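Local atomic coordinates of magnesium-protoporphyrin O-methyltransferase (Synechocystis sp., PDB entry 4QDJ), a protein that transfers a methyl group from S-adenosylmethionine to magnesium-protoporphyrin IX, giving its 13-monomethyl ester on the way to chlorophyll. Residues 15-20 with 92-97; 71-76 with 97-102; 84-89 with 110-115. One frame throughout, in Å; residues are numbered along the deposited sequence. Where two conformers were deposited one is given.

Contact 1: residues 15-20 with 92-97; sequences YFNSTG and ISEKMV. With SAM (S-adenosylmethionine), chain B.
The side-chain oxygen OD1 of N17 is gripped by two donors at the start of helix 94-108. The hydroxyl OG of S93 gives its proton to N17 OD1 over 2.7 Å, approaching from above the amide plane, and K95 N reaches N17 OD1 at 3.2 Å from the other face in a nearly straight bond (170° at the hydrogen). S93 is the N-cap residue. With OG anti to the backbone N (chi1 162°), its hydroxyl also accepts from M96 N at 3.1 Å, so one oxygen caps the helix and donates to N17. A water accepts from N17 ND2 and E94 N and donates to I92 O. Beside this polar cluster, the F16 ring carries the ribose of S-adenosylmethionine, whose C3' sits 3.5 Å above the centre of one face; Y15 CD2 lies over the opposite face. M96 SD lies 5.4 Å from the centroid of the F16 ring, obliquely placed, a Met-aromatic contact; its methyl CE touches F16 CD1 and also approaches the cofactor's O3'. The chemistry implies that N17 takes up donors of the helix's first turn from outside the helix, tying the N-terminal segment, and with it the F16 wall of the cofactor pocket, to helix 94-108.

Contact 2: residues 71-76 with 97-102; sequences CGVGSL and VGEAQQ. With SAM (S-adenosylmethionine), chain B.
Backbone packs against helix in the closest approach between these segments, where the CA of A100 meets the carbonyl O of V73 at 3.4 Å. The angle at the hydrogen is 147°, which fits a CA-H...O contact. The methyl of A100 rests on the two peptides that flank V73: its CB lies 3.5 Å from V73 C and 3.7 Å from G72 O. The CA atoms of V73 and A100 are just 4.0 Å apart, a spacing that a small residue on the helix permits. A side chain on G74 would point at the helix, and its CB would come tightly against A100 CB.

The side-chain contacts are apolar. V73 and E99 lie alongside each other, pointing the same way, and V73 CG1 touches E99 CG at 3.7 Å. The glutamate turns CG anti to its backbone nitrogen (chi1 -176°) and then bends at chi2, so that its methylenes lie along the valine while its carboxylate makes a salt bridge to R25.

Polar bonds hold the loop from within and from the strands. G74 N donates to C71 O at 3.0 Å, closing the turn, while G72 N is hydrogen-bonded to D91, whose carboxylate also binds the cofactor.

On the ligand side the loop offers mostly backbone. G72 CA comes within 3.6 Å of the cofactor's O3', and a CB on G72 would run into the cofactor's own CB; its positive phi also suits a residue without a side chain. S75 CB meets the carboxylate OXT at the same distance. A glycine-rich loop after strand 65-69, laid between S-adenosylmethionine and helix 94-108, is the signature cofactor-binding element of class I Rossmann-like methyltransferases.

Contact 3: residues 84-89 with 110-115; sequences GALVYG and YGNQPT
The amide of N112 reaches across to A85 O as its segment turns to join strand 86-91 in parallel, at the outer margin of the Rossmann-like sheet. N112 is the centre of an inverse gamma turn. With CG anti to the backbone nitrogen (chi1 -172°), its side chain extends toward the neighbouring segment, and ND2 donates to A85 O at 2.8 Å, the acceptor lying close to the amide plane. The same nitrogen also bonds to A81 O in helix 77-82, so both bonds hold the amide's rotation. Its other branch, OD1, meets L86 CD2 where the two side chains cross at about a right angle. An alanine here would remove the amide and would probably leave A81 O and A85 O without this donor, letting the turn drift from the strand.

Q113 turns its side chain from the strand toward helix 94-108, but its backbone O lies within hydrogen-bonding distance of a water that accepts from V87 N and is equally within reach of A85 O. This water bridges the two segments just ahead of their direct pairing.

P114 follows. Its ring carbon CB lies beside V87 CB at 3.9 Å, the two side chains pointing the same way, and its CA approaches V87 O at 3.4 Å. S77 and A81 of helix 77-82 touch the proline too, fitting it between helix and sheet.

T115 begins strand 115-118 and pairs with Y88 as a parallel bridge. T115 N donates to V87 O (2.9 Å, 169° at the hydrogen). A second water also donates to V87 O. The bridge is completed by G89 N donating to T115 O at 2.8 Å.

Contacts 2 and 3 lie within the Rossmann-like unit, whereas contact 1 joins the N-terminal helices to it; helix 94-108 ties the first two together. Contact 2 is the buried one and relies on close backbone-to-helix packing. Contacts 1 and 3 are partly buried and polar, each with an asparagine side chain and waters, but contact 1 draws on a helix start and contact 3 on parallel strand pairing. Contacts 1 and 2 share V97, touch through M96 and the 71-76 loop, and both line the S-adenosylmethionine site. Contact 3 lies farther off, its centre about 21 Å from that of contact 1, and meets contact 2 where C71 SG packs against G89.

Contact 1: residues 15-20 with 92-97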
loop_
_atom_site.group_PDB
_atom_site.type_symbol
_atom_site.label_atom_id
_atom_site.label_comp_id
_atom_site.label_asym_id
_atom_site.label_seq_id
_atom_site.Cartn_x
_atom_site.Cartn_y
_atom_site.Cartn_z
ATOM N N TYR A 15 -8.416 -14.682 -1.171
ATOM C CA TYR A 15 -9.460 -13.748 -1.576
ATOM C C TYR A 15 -9.023 -12.924 -2.785
ATOM O O TYR A 15 -9.750 -12.818 -3.772
ATOM C CB TYR A 15 -9.837 -12.830 -0.410
ATOM C CG TYR A 15 -10.741 -11.679 -0.793
ATOM C CD1 TYR A 15 -12.092 -11.884 -1.049
ATOM C CD2 TYR A 15 -10.246 -10.385 -0.885
ATOM C CE1 TYR A 15 -12.922 -10.829 -1.398
ATOM C CE2 TYR A 15 -11.065 -9.327 -1.230
ATOM C CZ TYR A 15 -12.402 -9.553 -1.482
ATOM O OH TYR A 15 -13.214 -8.496 -1.829
ATOM N N PHE A 16 -7.827 -12.352 -2.711
ATOM C CA PHE A 16 -7.324 -11.519 -3.800
ATOM C C PHE A 16 -6.819 -12.332 -4.992
ATOM O O PHE A 16 -6.509 -11.774 -6.042
ATOM C CB PHE A 16 -6.253 -10.548 -3.297
ATOM C CG PHE A 16 -6.813 -9.380 -2.540
ATOM C CD1 PHE A 16 -7.370 -8.307 -3.217
ATOM C CD2 PHE A 16 -6.797 -9.358 -1.156
ATOM C CE1 PHE A 16 -7.892 -7.229 -2.527
ATOM C CE2 PHE A 16 -7.318 -8.284 -0.459
ATOM C CZ PHE A 16 -7.866 -7.217 -1.146
ATOM N N ASN A 17 -6.740 -13.649 -4.828
ATOM C CA ASN A 17 -6.451 -14.536 -5.951
ATOM C C ASN A 17 -7.730 -15.089 -6.574
ATOM O O ASN A 17 -7.690 -15.761 -7.604
ATOM C CB ASN A 17 -5.534 -15.684 -5.529
ATOM C CG ASN A 17 -4.072 -15.285 -5.512
ATOM O OD1 ASN A 17 -3.678 -14.305 -6.146
ATOM N ND2 ASN A 17 -3.257 -16.049 -4.795
ATOM N N SER A 18 -8.864 -14.807 -5.941
ATOM C CA SER A 18 -10.148 -15.286 -6.440
ATOM C C SER A 18 -11.111 -14.135 -6.726
ATOM O O SER A 18 -10.806 -13.250 -7.526
ATOM C CB SER A 18 -10.767 -16.301 -5.473
ATOM O OG SER A 18 -10.883 -15.772 -4.165
ATOM N N THR A 19 -12.263 -14.141 -6.065
ATOM C CA THR A 19 -13.281 -13.141 -6.358
ATOM C C THR A 19 -12.830 -11.727 -5.992
ATOM O O THR A 19 -13.289 -10.755 -6.595
ATOM C CB THR A 19 -14.643 -13.474 -5.704
ATOM O OG1 THR A 19 -15.665 -12.655 -6.285
ATOM C CG2 THR A 19 -14.600 -13.251 -4.199
ATOM N N GLY A 20 -11.915 -11.614 -5.033
ATOM C CA GLY A 20 -11.383 -10.321 -4.641
ATOM C C GLY A 20 -10.607 -9.670 -5.767
ATOM O O GLY A 20 -10.627 -8.448 -5.922
ATOM N N ILE A 92 1.087 -10.071 -1.941
ATOM C CA ILE A 92 0.968 -11.480 -1.584
ATOM C C ILE A 92 0.160 -12.247 -2.635
ATOM O O ILE A 92 0.255 -13.471 -2.738
ATOM C CB ILE A 92 0.343 -11.650 -0.179
ATOM C CG1 ILE A 92 0.638 -13.043 0.383
ATOM C CG2 ILE A 92 -1.155 -11.353 -0.211
ATOM C CD1 ILE A 92 0.223 -13.215 1.832
ATOM N N SER A 93 -0.618 -11.512 -3.425
ATOM C CA SER A 93 -1.476 -12.107 -4.446
ATOM C C SER A 93 -0.836 -12.087 -5.830
ATOM O O SER A 93 -0.570 -11.021 -6.383
ATOM C CB SER A 93 -2.820 -11.378 -4.490
ATOM O OG SER A 93 -3.505 -11.644 -5.701
ATOM N N GLU A 94 -0.602 -13.268 -6.393
ATOM C CA GLU A 94 -0.015 -13.369 -7.724
ATOM C C GLU A 94 -0.925 -12.768 -8.798
ATOM O O GLU A 94 -0.443 -12.225 -9.790
ATOM C CB GLU A 94 0.344 -14.821 -8.060
ATOM C CG GLU A 94 -0.824 -15.794 -8.010
ATOM C CD GLU A 94 -0.404 -17.218 -8.315
ATOM O OE1 GLU A 94 0.809 -17.458 -8.494
ATOM O OE2 GLU A 94 -1.286 -18.100 -8.376
ATOM N N LYS A 95 -2.238 -12.852 -8.594
ATOM C CA LYS A 95 -3.178 -12.280 -9.554
ATOM C C LYS A 95 -3.079 -10.758 -9.593
ATOM O O LYS A 95 -3.042 -10.160 -10.669
ATOM C CB LYS A 95 -4.616 -12.721 -9.264
ATOM C CG LYS A 95 -4.866 -14.202 -9.502
ATOM C CD LYS A 95 -6.242 -14.451 -10.101
ATOM C CE LYS A 95 -6.312 -13.989 -11.548
ATOM N NZ LYS A 95 -7.592 -14.392 -12.196
ATOM N N MET A 96 -3.030 -10.134 -8.420
ATOM C CA MET A 96 -2.892 -8.685 -8.350
ATOM C C MET A 96 -1.567 -8.239 -8.965
ATOM O O MET A 96 -1.532 -7.293 -9.754
ATOM C CB MET A 96 -3.023 -8.188 -6.905
ATOM C CG MET A 96 -4.375 -8.503 -6.257
ATOM S SD MET A 96 -5.757 -7.530 -6.905
ATOM C CE MET A 96 -5.553 -5.993 -6.006
ATOM N N VAL A 97 -0.488 -8.938 -8.610
ATOM C CA VAL A 97 0.845 -8.671 -9.156
ATOM C C VAL A 97 0.869 -8.768 -10.678
ATOM O O VAL A 97 1.441 -7.913 -11.358
ATOM C CB VAL A 97 1.895 -9.661 -8.588
ATOM C CG1 VAL A 97 3.186 -9.608 -9.397
ATOM C CG2 VAL A 97 2.168 -9.372 -7.128
HETATM N N SAM B . -1.780 -0.773 -1.751
HETATM C CA SAM B . -2.602 -0.967 -2.942
HETATM C C SAM B . -3.361 0.307 -3.289
HETATM O O SAM B . -3.640 1.132 -2.418
HETATM O OXT SAM B . -3.706 0.538 -4.448
HETATM C CB SAM B . -3.559 -2.152 -2.801
HETATM C CG SAM B . -4.556 -2.106 -1.644
HETATM S SD SAM B . -5.683 -3.531 -1.659
HETATM C CE SAM B . -7.048 -2.933 -0.633
HETATM C "C5'" SAM B . -4.864 -4.613 -0.469
HETATM C "C4'" SAM B . -3.735 -5.404 -1.111
HETATM O "O4'" SAM B . -2.852 -5.834 -0.097
HETATM C "C3'" SAM B . -4.217 -6.650 -1.842
HETATM O "O3'" SAM B . -3.713 -6.635 -3.157
HETATM C "C2'" SAM B . -3.599 -7.802 -1.075
HETATM O "O2'" SAM B . -3.217 -8.863 -1.923
HETATM C "C1'" SAM B . -2.407 -7.131 -0.415
HETATM N N9 SAM B . -1.938 -7.819 0.794
HETATM C C8 SAM B . -2.693 -8.279 1.839
HETATM N N7 SAM B . -1.861 -8.848 2.741
HETATM C C5 SAM B . -0.592 -8.752 2.283
HETATM C C6 SAM B . 0.626 -9.164 2.800
HETATM N N6 SAM B . 0.680 -9.790 3.973
HETATM N N1 SAM B . 1.779 -8.922 2.085
HETATM C C2 SAM B . 1.722 -8.272 0.869
HETATM N N3 SAM B . 0.507 -7.868 0.358
HETATM C C4 SAM B . -0.628 -8.104 1.060
HETATM O O HOH W 1 -0.444 -15.581 -4.475
HETATM O O HOH W 2 -9.947 -14.446 -10.116
#

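Contact 2: residues 71-76 with 97-102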
loop_
_atom_site.group_PDB
_atom_site.type_symbol
_atom_site.label_atom_id
_atom_site.label_comp_id
_atom_site.label_asym_id
_atom_site.label_seq_id
_atom_site.Cartn_x
_atom_site.Cartn_y
_atom_site.Cartn_z
ATOM N N CYS A 71 1.206 -3.845 -3.134
ATOM C CA CYS A 71 1.023 -2.869 -4.208
ATOM C C CYS A 71 -0.269 -3.020 -5.011
ATOM O O CYS A 71 -0.611 -2.141 -5.802
ATOM C CB CYS A 71 2.223 -2.907 -5.160
ATOM S SG CYS A 71 2.399 -4.462 -6.068
ATOM N N GLY A 72 -0.980 -4.126 -4.818
ATOM C CA GLY A 72 -2.215 -4.357 -5.545
ATOM C C GLY A 72 -1.982 -4.402 -7.044
ATOM O O GLY A 72 -1.074 -5.088 -7.512
ATOM N N VAL A 73 -2.792 -3.661 -7.798
ATOM C CA VAL A 73 -2.642 -3.607 -9.250
ATOM C C VAL A 73 -1.754 -2.441 -9.688
ATOM O O VAL A 73 -1.790 -2.020 -10.843
ATOM C CB VAL A 73 -4.006 -3.528 -9.978
ATOM C CG1 VAL A 73 -4.829 -4.785 -9.718
ATOM C CG2 VAL A 73 -4.773 -2.282 -9.555
ATOM N N GLY A 74 -0.959 -1.920 -8.755
ATOM C CA GLY A 74 0.028 -0.900 -9.072
ATOM C C GLY A 74 -0.488 0.526 -9.134
ATOM O O GLY A 74 0.131 1.383 -9.768
ATOM N N SER A 75 -1.609 0.788 -8.466
ATOM C CA SER A 75 -2.226 2.115 -8.478
ATOM C C SER A 75 -1.280 3.213 -8.007
ATOM O O SER A 75 -1.343 4.342 -8.493
ATOM C CB SER A 75 -3.490 2.127 -7.620
ATOM O OG SER A 75 -4.456 1.220 -8.124
ATOM N N LEU A 76 -0.411 2.887 -7.056
ATOM C CA LEU A 76 0.593 3.837 -6.591
ATOM C C LEU A 76 1.929 3.642 -7.305
ATOM O O LEU A 76 2.602 4.613 -7.650
ATOM C CB LEU A 76 0.795 3.724 -5.079
ATOM C CG LEU A 76 1.881 4.636 -4.502
ATOM C CD1 LEU A 76 1.474 6.100 -4.609
ATOM C CD2 LEU A 76 2.185 4.261 -3.066
ATOM N N VAL A 97 -0.488 -8.938 -8.610
ATOM C CA VAL A 97 0.845 -8.671 -9.156
ATOM C C VAL A 97 0.869 -8.768 -10.678
ATOM O O VAL A 97 1.441 -7.913 -11.358
ATOM C CB VAL A 97 1.895 -9.661 -8.588
ATOM C CG1 VAL A 97 3.186 -9.608 -9.397
ATOM C CG2 VAL A 97 2.168 -9.372 -7.128
ATOM N N GLY A 98 0.242 -9.815 -11.205
ATOM C CA GLY A 98 0.197 -10.031 -12.639
ATOM C C GLY A 98 -0.496 -8.892 -13.357
ATOM O O GLY A 98 -0.060 -8.460 -14.424
ATOM N N GLU A 99 -1.577 -8.399 -12.764
ATOM C CA GLU A 99 -2.311 -7.283 -13.341
ATOM C C GLU A 99 -1.487 -6.000 -13.279
ATOM O O GLU A 99 -1.492 -5.207 -14.220
ATOM C CB GLU A 99 -3.657 -7.099 -12.636
ATOM C CG GLU A 99 -4.541 -6.019 -13.240
ATOM C CD GLU A 99 -5.063 -6.382 -14.619
ATOM O OE1 GLU A 99 -5.054 -7.581 -14.972
ATOM O OE2 GLU A 99 -5.488 -5.464 -15.350
ATOM N N ALA A 100 -0.776 -5.801 -12.171
ATOM C CA ALA A 100 0.091 -4.635 -12.022
ATOM C C ALA A 100 1.122 -4.580 -13.143
ATOM O O ALA A 100 1.335 -3.533 -13.755
ATOM C CB ALA A 100 0.783 -4.651 -10.664
ATOM N N GLN A 101 1.749 -5.718 -13.418
ATOM C CA GLN A 101 2.742 -5.795 -14.483
ATOM C C GLN A 101 2.119 -5.546 -15.855
ATOM O O GLN A 101 2.711 -4.877 -16.699
ATOM C CB GLN A 101 3.469 -7.141 -14.453
ATOM C CG GLN A 101 4.454 -7.345 -15.599
ATOM C CD GLN A 101 5.483 -6.229 -15.711
ATOM O OE1 GLN A 101 5.903 -5.643 -14.712
ATOM N NE2 GLN A 101 5.894 -5.932 -16.939
ATOM N N GLN A 102 0.923 -6.085 -16.073
ATOM C CA GLN A 102 0.216 -5.865 -17.330
ATOM C C GLN A 102 -0.105 -4.387 -17.533
ATOM O O GLN A 102 0.127 -3.838 -18.610
ATOM C CB GLN A 102 -1.063 -6.705 -17.390
ATOM C CG GLN A 102 -0.817 -8.184 -17.640
ATOM C CD GLN A 102 -0.203 -8.446 -19.002
ATOM O OE1 GLN A 102 -0.566 -7.808 -19.991
ATOM N NE2 GLN A 102 0.736 -9.383 -19.059
HETATM N N SAM B . -1.780 -0.773 -1.751
HETATM C CA SAM B . -2.602 -0.967 -2.942
HETATM C C SAM B . -3.361 0.307 -3.289
HETATM O O SAM B . -3.640 1.132 -2.418
HETATM O OXT SAM B . -3.706 0.538 -4.448
HETATM C CB SAM B . -3.559 -2.152 -2.801
HETATM C CG SAM B . -4.556 -2.106 -1.644
HETATM S SD SAM B . -5.683 -3.531 -1.659
HETATM C CE SAM B . -7.048 -2.933 -0.633
HETATM C "C5'" SAM B . -4.864 -4.613 -0.469
HETATM C "C4'" SAM B . -3.735 -5.404 -1.111
HETATM O "O4'" SAM B . -2.852 -5.834 -0.097
HETATM C "C3'" SAM B . -4.217 -6.650 -1.842
HETATM O "O3'" SAM B . -3.713 -6.635 -3.157
HETATM C "C2'" SAM B . -3.599 -7.802 -1.075
HETATM O "O2'" SAM B . -3.217 -8.863 -1.923
HETATM C "C1'" SAM B . -2.407 -7.131 -0.415
HETATM N N9 SAM B . -1.938 -7.819 0.794
HETATM C C8 SAM B . -2.693 -8.279 1.839
HETATM N N7 SAM B . -1.861 -8.848 2.741
HETATM C C5 SAM B . -0.592 -8.752 2.283
HETATM C C6 SAM B . 0.626 -9.164 2.800
HETATM N N6 SAM B . 0.680 -9.790 3.973
HETATM N N1 SAM B . 1.779 -8.922 2.085
HETATM C C2 SAM B . 1.722 -8.272 0.869
HETATM N N3 SAM B . 0.507 -7.868 0.358
HETATM C C4 SAM B . -0.628 -8.104 1.060
#

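Contact 3: residues 84-89 with 110-115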
loop_
_atom_site.group_PDB
_atom_site.type_symbol
_atom_site.label_atom_id
_atom_site.label_comp_id
_atom_site.label_asym_id
_atom_site.label_seq_id
_atom_site.Cartn_x
_atom_site.Cartn_y
_atom_site.Cartn_z
ATOM N N GLY A 84 9.576 9.105 -12.028
ATOM C CA GLY A 84 11.004 8.847 -11.997
ATOM C C GLY A 84 11.536 8.009 -10.844
ATOM O O GLY A 84 12.737 7.743 -10.780
ATOM N N ALA A 85 10.665 7.592 -9.932
ATOM C CA ALA A 85 11.110 6.784 -8.797
ATOM C C ALA A 85 11.554 5.397 -9.242
ATOM O O ALA A 85 11.091 4.884 -10.261
ATOM C CB ALA A 85 10.010 6.671 -7.754
ATOM N N LEU A 86 12.466 4.804 -8.478
ATOM C CA LEU A 86 12.839 3.412 -8.671
ATOM C C LEU A 86 11.971 2.588 -7.738
ATOM O O LEU A 86 12.247 2.492 -6.543
ATOM C CB LEU A 86 14.320 3.199 -8.364
ATOM C CG LEU A 86 15.264 4.061 -9.203
ATOM C CD1 LEU A 86 16.715 3.707 -8.914
ATOM C CD2 LEU A 86 14.946 3.908 -10.685
ATOM N N VAL A 87 10.911 2.013 -8.295
ATOM C CA VAL A 87 9.854 1.409 -7.498
ATOM C C VAL A 87 9.942 -0.110 -7.460
ATOM O O VAL A 87 10.060 -0.770 -8.494
ATOM C CB VAL A 87 8.461 1.813 -8.029
ATOM C CG1 VAL A 87 7.362 1.192 -7.177
ATOM C CG2 VAL A 87 8.329 3.327 -8.062
ATOM N N TYR A 88 9.881 -0.652 -6.250
ATOM C CA TYR A 88 9.872 -2.089 -6.040
ATOM C C TYR A 88 8.550 -2.449 -5.386
ATOM O O TYR A 88 8.369 -2.266 -4.184
ATOM C CB TYR A 88 11.061 -2.507 -5.166
ATOM C CG TYR A 88 12.398 -2.231 -5.822
ATOM C CD1 TYR A 88 12.891 -0.935 -5.923
ATOM C CD2 TYR A 88 13.156 -3.262 -6.355
ATOM C CE1 TYR A 88 14.102 -0.678 -6.536
ATOM C CE2 TYR A 88 14.366 -3.012 -6.973
ATOM C CZ TYR A 88 14.836 -1.721 -7.056
ATOM O OH TYR A 88 16.044 -1.473 -7.666
ATOM N N GLY A 89 7.615 -2.932 -6.197
ATOM C CA GLY A 89 6.287 -3.259 -5.718
ATOM C C GLY A 89 6.160 -4.743 -5.463
ATOM O O GLY A 89 6.712 -5.560 -6.197
ATOM N N TYR A 110 8.871 0.293 -22.305
ATOM C CA TYR A 110 10.217 -0.093 -21.893
ATOM C C TYR A 110 10.946 1.020 -21.150
ATOM O O TYR A 110 12.169 0.994 -21.010
ATOM C CB TYR A 110 11.027 -0.571 -23.096
ATOM C CG TYR A 110 10.377 -1.743 -23.785
ATOM C CD1 TYR A 110 10.471 -3.021 -23.252
ATOM C CD2 TYR A 110 9.643 -1.569 -24.949
ATOM C CE1 TYR A 110 9.869 -4.097 -23.868
ATOM C CE2 TYR A 110 9.037 -2.638 -25.574
ATOM C CZ TYR A 110 9.153 -3.900 -25.030
ATOM O OH TYR A 110 8.550 -4.971 -25.646
ATOM N N GLY A 111 10.183 1.992 -20.664
ATOM C CA GLY A 111 10.744 3.060 -19.862
ATOM C C GLY A 111 10.924 2.629 -18.421
ATOM O O GLY A 111 11.092 1.445 -18.126
ATOM N N ASN A 112 10.884 3.598 -17.516
ATOM C CA ASN A 112 11.048 3.322 -16.098
ATOM C C ASN A 112 9.847 2.565 -15.533
ATOM O O ASN A 112 8.889 3.176 -15.072
ATOM C CB ASN A 112 11.248 4.632 -15.334
ATOM C CG ASN A 112 11.621 4.412 -13.883
ATOM O OD1 ASN A 112 12.417 3.530 -13.560
ATOM N ND2 ASN A 112 11.041 5.212 -12.997
ATOM N N GLN A 113 9.898 1.237 -15.588
ATOM C CA GLN A 113 8.841 0.399 -15.026
ATOM C C GLN A 113 9.139 0.084 -13.567
ATOM O O GLN A 113 10.302 -0.044 -13.185
ATOM C CB GLN A 113 8.741 -0.929 -15.783
ATOM C CG GLN A 113 8.077 -0.872 -17.148
ATOM C CD GLN A 113 7.793 -2.259 -17.698
ATOM O OE1 GLN A 113 7.822 -3.246 -16.965
ATOM N NE2 GLN A 113 7.518 -2.339 -18.994
ATOM N N PRO A 114 8.091 -0.061 -12.744
ATOM C CA PRO A 114 8.361 -0.635 -11.427
ATOM C C PRO A 114 8.748 -2.094 -11.594
ATOM O O PRO A 114 8.483 -2.689 -12.641
ATOM C CB PRO A 114 6.999 -0.571 -10.722
ATOM C CG PRO A 114 6.181 0.396 -11.511
ATOM C CD PRO A 114 6.671 0.277 -12.923
ATOM N N THR A 115 9.382 -2.665 -10.583
ATOM C CA THR A 115 9.628 -4.101 -10.512
ATOM C C THR A 115 8.562 -4.730 -9.615
ATOM O O THR A 115 8.351 -4.244 -8.505
ATOM C CB THR A 115 11.011 -4.383 -9.895
ATOM O OG1 THR A 115 12.037 -3.875 -10.759
ATOM C CG2 THR A 115 11.216 -5.878 -9.679
HETATM O O HOH W 3 10.586 2.183 -11.091
HETATM O O HOH W 4 12.407 -0.889 -10.351
#